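Local coordinates for putative sporulation-specific glycosylase YdhD (Bacillus subtilis subsp. subtilis str. 168, PDB 3CZ8), which probably hydrolyses glycosidic bonds, perhaps in chitin-like or peptidoglycan polymers during sporulation, through the family 18 glycosyl hydrolase domain that makes up this chain, at residues L70-F81 and Y112-Q121; Y146-A154 and I171-A182. The protein carries 1 engineered substitution. All coordinates share one frame; numbering follows the deposited sequence. Where two conformers were deposited one is given.

Contact 1: residues L70-F81 and Y112-Q121; sequences LATITNLTSGGF and YGGVTIDFEQ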
# COMPACT_ATOMS: atom_id res chain seq x y z
N LEU A 70 3.56 -18.15 -4.42
CA LEU A 70 4.89 -18.20 -5.01
C LEU A 70 5.88 -17.43 -4.14
O LEU A 70 5.54 -16.38 -3.61
CB LEU A 70 4.87 -17.63 -6.44
CG LEU A 70 3.86 -18.19 -7.45
CD1 LEU A 70 3.87 -17.38 -8.74
CD2 LEU A 70 4.10 -19.65 -7.75
N ALA A 71 7.08 -17.98 -4.00
CA ALA A 71 8.16 -17.29 -3.30
C ALA A 71 8.90 -16.37 -4.25
O ALA A 71 9.35 -16.80 -5.31
CB ALA A 71 9.13 -18.31 -2.71
N THR A 72 9.04 -15.10 -3.89
CA THR A 72 9.82 -14.19 -4.72
C THR A 72 11.28 -14.21 -4.29
O THR A 72 11.60 -14.02 -3.12
CB THR A 72 9.26 -12.75 -4.69
OG1 THR A 72 7.86 -12.79 -4.99
CG2 THR A 72 9.95 -11.87 -5.71
N ILE A 73 12.15 -14.46 -5.26
CA ILE A 73 13.58 -14.53 -5.05
C ILE A 73 14.21 -13.34 -5.76
O ILE A 73 14.03 -13.17 -6.97
CB ILE A 73 14.17 -15.88 -5.58
CG1 ILE A 73 13.26 -17.07 -5.26
CG2 ILE A 73 15.60 -16.09 -5.07
CD1 ILE A 73 13.07 -17.39 -3.77
N THR A 74 14.93 -12.51 -5.00
CA THR A 74 15.50 -11.26 -5.53
C THR A 74 16.99 -11.14 -5.25
O THR A 74 17.54 -11.90 -4.45
CB THR A 74 14.83 -10.00 -4.91
OG1 THR A 74 15.25 -9.85 -3.55
CG2 THR A 74 13.30 -10.07 -4.97
N ASN A 75 17.62 -10.17 -5.91
CA ASN A 75 18.99 -9.76 -5.60
C ASN A 75 19.03 -8.42 -4.85
O ASN A 75 19.85 -7.54 -5.14
CB ASN A 75 19.87 -9.73 -6.86
CG ASN A 75 19.28 -8.86 -7.97
OD1 ASN A 75 18.07 -8.80 -8.16
ND2 ASN A 75 20.16 -8.20 -8.71
N LEU A 76 18.15 -8.27 -3.87
CA LEU A 76 18.06 -7.04 -3.10
C LEU A 76 19.11 -6.97 -2.00
O LEU A 76 19.45 -7.97 -1.39
CB LEU A 76 16.66 -6.87 -2.51
CG LEU A 76 15.61 -6.26 -3.46
CD1 LEU A 76 14.24 -6.43 -2.89
CD2 LEU A 76 15.86 -4.80 -3.72
N THR A 77 19.63 -5.76 -1.80
CA THR A 77 20.48 -5.42 -0.65
C THR A 77 19.84 -4.23 0.08
O THR A 77 18.70 -3.87 -0.21
CB THR A 77 21.92 -5.05 -1.07
OG1 THR A 77 21.89 -4.07 -2.11
CG2 THR A 77 22.66 -6.28 -1.54
N SER A 78 20.58 -3.64 1.01
CA SER A 78 20.10 -2.48 1.77
C SER A 78 19.91 -1.24 0.90
O SER A 78 18.97 -0.47 1.10
CB SER A 78 21.04 -2.16 2.94
OG SER A 78 20.88 -3.12 3.98
N GLY A 79 20.79 -1.07 -0.09
CA GLY A 79 20.70 0.04 -1.04
C GLY A 79 20.01 -0.31 -2.35
O GLY A 79 20.17 0.40 -3.34
N GLY A 80 19.25 -1.41 -2.35
CA GLY A 80 18.47 -1.82 -3.53
C GLY A 80 18.97 -3.07 -4.23
O GLY A 80 19.58 -3.94 -3.61
N PHE A 81 18.70 -3.16 -5.53
CA PHE A 81 19.07 -4.32 -6.32
C PHE A 81 20.56 -4.29 -6.62
O PHE A 81 21.09 -3.29 -7.09
CB PHE A 81 18.25 -4.38 -7.61
CG PHE A 81 16.81 -4.75 -7.40
CD1 PHE A 81 16.42 -6.08 -7.31
CD2 PHE A 81 15.84 -3.76 -7.28
CE1 PHE A 81 15.09 -6.43 -7.10
CE2 PHE A 81 14.50 -4.09 -7.07
CZ PHE A 81 14.12 -5.43 -6.98
N TYR A 112 5.60 -23.67 -0.69
CA TYR A 112 5.21 -22.82 -1.81
C TYR A 112 4.84 -23.67 -3.01
O TYR A 112 5.29 -24.81 -3.13
CB TYR A 112 6.35 -21.88 -2.19
CG TYR A 112 6.53 -20.68 -1.29
CD1 TYR A 112 5.65 -19.59 -1.36
CD2 TYR A 112 7.59 -20.61 -0.39
CE1 TYR A 112 5.82 -18.47 -0.56
CE2 TYR A 112 7.77 -19.49 0.43
CZ TYR A 112 6.87 -18.43 0.33
OH TYR A 112 7.03 -17.32 1.13
N GLY A 113 4.00 -23.13 -3.90
CA GLY A 113 3.66 -23.81 -5.15
C GLY A 113 4.59 -23.50 -6.31
O GLY A 113 4.38 -23.98 -7.42
N GLY A 114 5.63 -22.71 -6.05
CA GLY A 114 6.56 -22.29 -7.09
C GLY A 114 7.31 -21.03 -6.72
O GLY A 114 7.31 -20.62 -5.55
N VAL A 115 7.97 -20.42 -7.70
CA VAL A 115 8.70 -19.18 -7.46
C VAL A 115 8.42 -18.07 -8.47
O VAL A 115 7.83 -18.30 -9.54
CB VAL A 115 10.25 -19.36 -7.40
CG1 VAL A 115 10.66 -20.15 -6.18
CG2 VAL A 115 10.78 -19.98 -8.66
N THR A 116 8.86 -16.88 -8.10
CA THR A 116 8.95 -15.74 -8.99
C THR A 116 10.36 -15.22 -8.87
O THR A 116 10.77 -14.76 -7.81
CB THR A 116 7.92 -14.64 -8.66
OG1 THR A 116 6.61 -15.19 -8.76
CG2 THR A 116 8.04 -13.47 -9.62
N ILE A 117 11.14 -15.36 -9.94
CA ILE A 117 12.48 -14.81 -9.95
C ILE A 117 12.33 -13.32 -10.26
O ILE A 117 11.75 -12.94 -11.28
CB ILE A 117 13.40 -15.52 -10.98
CG1 ILE A 117 13.68 -16.97 -10.57
CG2 ILE A 117 14.70 -14.76 -11.15
CD1 ILE A 117 14.47 -17.13 -9.24
N ASP A 118 12.80 -12.49 -9.34
CA ASP A 118 12.80 -11.05 -9.52
C ASP A 118 14.25 -10.58 -9.41
O ASP A 118 14.64 -9.96 -8.43
CB ASP A 118 11.87 -10.37 -8.50
CG ASP A 118 11.79 -8.86 -8.67
OD1 ASP A 118 12.04 -8.35 -9.78
OD2 ASP A 118 11.48 -8.17 -7.68
N PHE A 119 15.04 -10.91 -10.42
CA PHE A 119 16.41 -10.43 -10.49
C PHE A 119 16.43 -9.18 -11.36
O PHE A 119 16.09 -9.23 -12.54
CB PHE A 119 17.39 -11.48 -11.03
CG PHE A 119 17.62 -12.67 -10.11
CD1 PHE A 119 17.12 -12.68 -8.81
CD2 PHE A 119 18.36 -13.76 -10.55
CE1 PHE A 119 17.33 -13.77 -7.97
CE2 PHE A 119 18.59 -14.86 -9.72
CZ PHE A 119 18.07 -14.86 -8.42
N GLU A 120 16.81 -8.07 -10.75
CA GLU A 120 16.89 -6.82 -11.48
C GLU A 120 18.32 -6.34 -11.59
O GLU A 120 19.19 -6.77 -10.81
CB GLU A 120 15.99 -5.76 -10.84
CG GLU A 120 14.52 -6.06 -11.03
CD GLU A 120 13.62 -5.02 -10.39
OE1 GLU A 120 13.97 -3.81 -10.42
OE2 GLU A 120 12.57 -5.41 -9.86
N GLN A 121 18.55 -5.48 -12.58
CA GLN A 121 19.88 -4.99 -12.96
C GLN A 121 20.83 -6.14 -13.30
O GLN A 121 22.00 -6.13 -12.90
CB GLN A 121 20.47 -4.05 -11.89
CG GLN A 121 19.68 -2.76 -11.65
CD GLN A 121 20.06 -2.07 -10.34
OE1 GLN A 121 21.24 -1.95 -10.01
NE2 GLN A 121 19.06 -1.61 -9.60
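Strands 70-74 and 114-118 run parallel with their axes 27° apart, laced by four backbone hydrogen bonds: Ala71 N to Gly114 O, Thr116 N to Ala71 O, Ile73 N to Thr116 O and Asp118 N to Ile73 O. Just ahead of the second strand, the Tyr112 ring takes Ala71 CB squarely over one face, a CH-pi contact 3.5 Å from the centroid; the Tyr112 hydroxyl bonds to Asp55. Ile73 shares that layer. Its CB receives Ile117 CD1 at 3.9 Å, and its CG2, anti to the backbone N, reaches Phe119 CE1. Helices 93-110 and 127-143 cover this side. Thr72 and Asp118 face the other way, with Thr72 CG2 against Asp118 CB at 3.7 Å. These are the third and fourth strands of the TIM barrel, and Asp118 and Glu120 are the last two acidic residues of the family 18 DxxDxDxE signature, whose two earlier positions hold Gly113 and Thr116 here; Glu120 is the predicted proton donor. Beyond the strands, the Asn75 amide grips both backbone ends of Glu120. Asn75 OD1 accepts from Glu120 N at 3.0 Å, and Asn75 ND2 gives a nearly straight bond (174°) to Glu120 O at 2.7 Å, in the carbonyl plane; ND2 also bonds Ser82 O. The Glu120 carboxylate stacks on the Phe81 ring, planes 22° apart, with Glu120 CD 3.4 Å above the Phe81 ring plane and offset toward the rim. Leu76 CD2 sits over the centre of the ring's opposite face. A glycerol, probably from the crystallisation liquor, hydrogen-bonds to Glu120 OE2.

Contact 2: residues Y146-A154 and I171-A182; sequences YVLTIAVPA and IGAVVNYMFIMA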
# COMPACT_ATOMS: atom_id res chain seq x y z
N TYR A 146 6.75 -27.88 -9.16
CA TYR A 146 6.72 -26.44 -8.86
C TYR A 146 6.82 -25.56 -10.11
O TYR A 146 7.60 -25.83 -11.01
CB TYR A 146 7.85 -26.08 -7.90
CG TYR A 146 7.84 -26.88 -6.62
CD1 TYR A 146 8.68 -27.98 -6.45
CD2 TYR A 146 7.00 -26.52 -5.56
CE1 TYR A 146 8.67 -28.71 -5.27
CE2 TYR A 146 6.99 -27.25 -4.37
CZ TYR A 146 7.83 -28.34 -4.24
OH TYR A 146 7.82 -29.07 -3.08
N VAL A 147 6.02 -24.50 -10.12
CA VAL A 147 5.92 -23.55 -11.23
C VAL A 147 7.10 -22.57 -11.23
O VAL A 147 7.60 -22.18 -10.18
CB VAL A 147 4.55 -22.79 -11.16
CG1 VAL A 147 4.32 -21.89 -12.36
CG2 VAL A 147 3.40 -23.78 -11.05
N LEU A 148 7.58 -22.20 -12.42
CA LEU A 148 8.63 -21.19 -12.55
C LEU A 148 8.09 -19.96 -13.25
O LEU A 148 7.64 -20.02 -14.38
CB LEU A 148 9.87 -21.74 -13.28
CG LEU A 148 11.03 -20.77 -13.54
CD1 LEU A 148 11.54 -20.13 -12.26
CD2 LEU A 148 12.18 -21.45 -14.26
N THR A 149 8.11 -18.83 -12.54
CA THR A 149 7.70 -17.55 -13.10
C THR A 149 8.83 -16.54 -12.90
O THR A 149 9.70 -16.74 -12.07
CB THR A 149 6.38 -17.01 -12.49
OG1 THR A 149 6.61 -16.56 -11.15
CG2 THR A 149 5.28 -18.07 -12.48
N ILE A 150 8.80 -15.46 -13.68
CA ILE A 150 9.86 -14.46 -13.64
C ILE A 150 9.29 -13.05 -13.85
O ILE A 150 8.36 -12.86 -14.65
CB ILE A 150 10.97 -14.78 -14.69
CG1 ILE A 150 12.11 -13.75 -14.61
CG2 ILE A 150 10.38 -14.88 -16.11
CD1 ILE A 150 13.33 -14.12 -15.41
N ALA A 151 9.82 -12.09 -13.10
CA ALA A 151 9.50 -10.69 -13.32
C ALA A 151 10.62 -10.10 -14.17
O ALA A 151 11.79 -10.15 -13.79
CB ALA A 151 9.38 -9.95 -11.99
N VAL A 152 10.26 -9.59 -15.35
CA VAL A 152 11.21 -8.94 -16.26
C VAL A 152 10.78 -7.50 -16.55
O VAL A 152 9.59 -7.18 -16.49
CB VAL A 152 11.40 -9.72 -17.62
CG1 VAL A 152 12.01 -11.10 -17.39
CG2 VAL A 152 10.10 -9.82 -18.40
N PRO A 153 11.75 -6.60 -16.86
CA PRO A 153 11.35 -5.27 -17.30
C PRO A 153 10.81 -5.31 -18.73
O PRO A 153 11.18 -6.20 -19.51
CB PRO A 153 12.65 -4.46 -17.25
CG PRO A 153 13.65 -5.33 -16.56
CD PRO A 153 13.21 -6.73 -16.79
N ALA A 154 9.93 -4.37 -19.06
CA ALA A 154 9.35 -4.28 -20.40
C ALA A 154 10.42 -3.96 -21.44
O ALA A 154 11.24 -3.06 -21.24
CB ALA A 154 8.26 -3.24 -20.43
N ILE A 171 14.27 -16.91 -22.17
CA ILE A 171 13.55 -16.97 -20.89
C ILE A 171 12.16 -17.58 -21.09
O ILE A 171 11.76 -18.49 -20.36
CB ILE A 171 13.44 -15.57 -20.22
CG1 ILE A 171 14.80 -15.08 -19.72
CG2 ILE A 171 12.43 -15.56 -19.06
CD1 ILE A 171 14.82 -13.60 -19.34
N GLY A 172 11.44 -17.09 -22.10
CA GLY A 172 10.11 -17.61 -22.44
C GLY A 172 10.07 -19.10 -22.73
O GLY A 172 9.03 -19.74 -22.55
N ALA A 173 11.20 -19.65 -23.18
CA ALA A 173 11.32 -21.08 -23.46
C ALA A 173 11.47 -21.92 -22.20
O ALA A 173 11.06 -23.09 -22.18
CB ALA A 173 12.50 -21.33 -24.41
N VAL A 174 12.04 -21.34 -21.15
CA VAL A 174 12.33 -22.11 -19.93
C VAL A 174 11.41 -21.85 -18.73
O VAL A 174 11.33 -22.67 -17.83
CB VAL A 174 13.82 -22.01 -19.50
CG1 VAL A 174 14.72 -22.51 -20.60
CG2 VAL A 174 14.18 -20.58 -19.12
N VAL A 175 10.72 -20.70 -18.71
CA VAL A 175 9.80 -20.42 -17.61
C VAL A 175 8.38 -20.84 -17.96
O VAL A 175 8.04 -21.00 -19.14
CB VAL A 175 9.83 -18.92 -17.15
CG1 VAL A 175 11.25 -18.51 -16.73
CG2 VAL A 175 9.25 -17.98 -18.22
N ASN A 176 7.55 -21.05 -16.94
CA ASN A 176 6.15 -21.36 -17.16
C ASN A 176 5.41 -20.08 -17.51
O ASN A 176 4.55 -20.08 -18.39
CB ASN A 176 5.53 -22.02 -15.92
CG ASN A 176 6.14 -23.38 -15.61
OD1 ASN A 176 7.05 -23.50 -14.79
ND2 ASN A 176 5.64 -24.42 -16.28
N TYR A 177 5.73 -19.00 -16.80
CA TYR A 177 5.07 -17.71 -17.01
C TYR A 177 6.03 -16.52 -16.91
O TYR A 177 6.98 -16.54 -16.13
CB TYR A 177 3.89 -17.52 -16.03
CG TYR A 177 2.78 -18.55 -16.20
CD1 TYR A 177 1.80 -18.40 -17.18
CD2 TYR A 177 2.73 -19.68 -15.38
CE1 TYR A 177 0.80 -19.35 -17.34
CE2 TYR A 177 1.73 -20.63 -15.54
CZ TYR A 177 0.77 -20.46 -16.51
OH TYR A 177 -0.21 -21.42 -16.66
N MET A 178 5.76 -15.49 -17.70
CA MET A 178 6.59 -14.29 -17.72
C MET A 178 5.75 -13.11 -17.28
O MET A 178 4.74 -12.79 -17.92
CB MET A 178 7.16 -14.07 -19.13
CG MET A 178 8.07 -12.86 -19.32
SD MET A 178 8.70 -12.65 -21.02
CE MET A 178 9.64 -14.14 -21.17
N PHE A 179 6.15 -12.50 -16.17
CA PHE A 179 5.48 -11.30 -15.68
C PHE A 179 6.24 -10.11 -16.25
O PHE A 179 7.37 -9.83 -15.84
CB PHE A 179 5.47 -11.22 -14.14
CG PHE A 179 4.85 -12.41 -13.43
CD1 PHE A 179 3.91 -13.23 -14.04
CD2 PHE A 179 5.20 -12.67 -12.11
CE1 PHE A 179 3.34 -14.30 -13.36
CE2 PHE A 179 4.63 -13.73 -11.41
CZ PHE A 179 3.70 -14.55 -12.05
N ILE A 180 5.63 -9.40 -17.19
CA ILE A 180 6.30 -8.27 -17.81
C ILE A 180 5.93 -7.01 -17.05
O ILE A 180 4.76 -6.66 -16.96
CB ILE A 180 5.96 -8.13 -19.31
CG1 ILE A 180 6.47 -9.36 -20.07
CG2 ILE A 180 6.58 -6.85 -19.89
CD1 ILE A 180 5.96 -9.43 -21.46
N MET A 181 6.94 -6.36 -16.48
CA MET A 181 6.69 -5.18 -15.66
C MET A 181 6.60 -3.94 -16.54
O MET A 181 7.56 -3.17 -16.66
CB MET A 181 7.74 -5.08 -14.54
CG MET A 181 7.77 -6.32 -13.60
SD MET A 181 6.26 -6.71 -12.66
CE MET A 181 5.39 -7.79 -13.73
N ALA A 182 5.43 -3.77 -17.16
CA ALA A 182 5.22 -2.76 -18.20
C ALA A 182 4.83 -1.41 -17.60
O ALA A 182 3.68 -0.97 -17.71
CB ALA A 182 4.16 -3.24 -19.19
O HOH W 1 8.11 -25.66 -13.68
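Ile150 packs its CG2 against Ile171 CG2 at 3.7 Å and against Val175 CG1 at 3.8 Å. With chi1 at -178° its CG1 runs anti to the backbone N, which turns the CG2 branch to these two partners. Next along, the Val152 and Met178 side chains cross at about a right angle, with Val152 CG2 3.8 Å from Met178 CG. The barrel face is also close-packed: Thr149 CB lies off-centre over the Phe179 ring, 4.1 Å from the centroid. The start of the strands is looser and partly exposed. There Leu148 O accepts from both Asn176 N and Tyr177 N, while Leu148 N bonds Asn176 OD1 at 2.8 Å. A water donates to Asn176 OD1 and to Tyr146 O, bridging the two. An alanine in place of Asn176 would probably leave Leu148 N without its acceptor and the water without its bond to this side chain. Val147 CG1 lies against Asn176 CB and near the edge of the Tyr177 ring. The pairing is that of a beta-alpha-beta unit, strand 147-153, helix 168-174 and strand 177-181. Helix 127-143 also packs on Leu148 and Ile150, and the two strands lie between strands 114-118 and 217-220.

In the fold
Both contacts pair neighbouring, buried parallel strands in one TIM barrel. Strands 114-118 and 147-153 are adjacent, so contact 2 continues the sheet from contact 1: Thr149 OG1 probably hydrogen-bonds to Val115 O, and Ile150 packs against the Ile117 backbone. On the helix side both pack apolar groups, contact 1 with aromatic rings among them, contact 2 with aliphatic chains, and helix 127-143 serves both. Their ends differ. Contact 1 runs past its strands into the predicted active site, where an amide holds the Glu120 backbone and a ring stacks on its carboxylate; contact 2 comes near it through Pro153, about 6 Å from Glu120 between side chains, and is polar and water-bridged at the start of its strands.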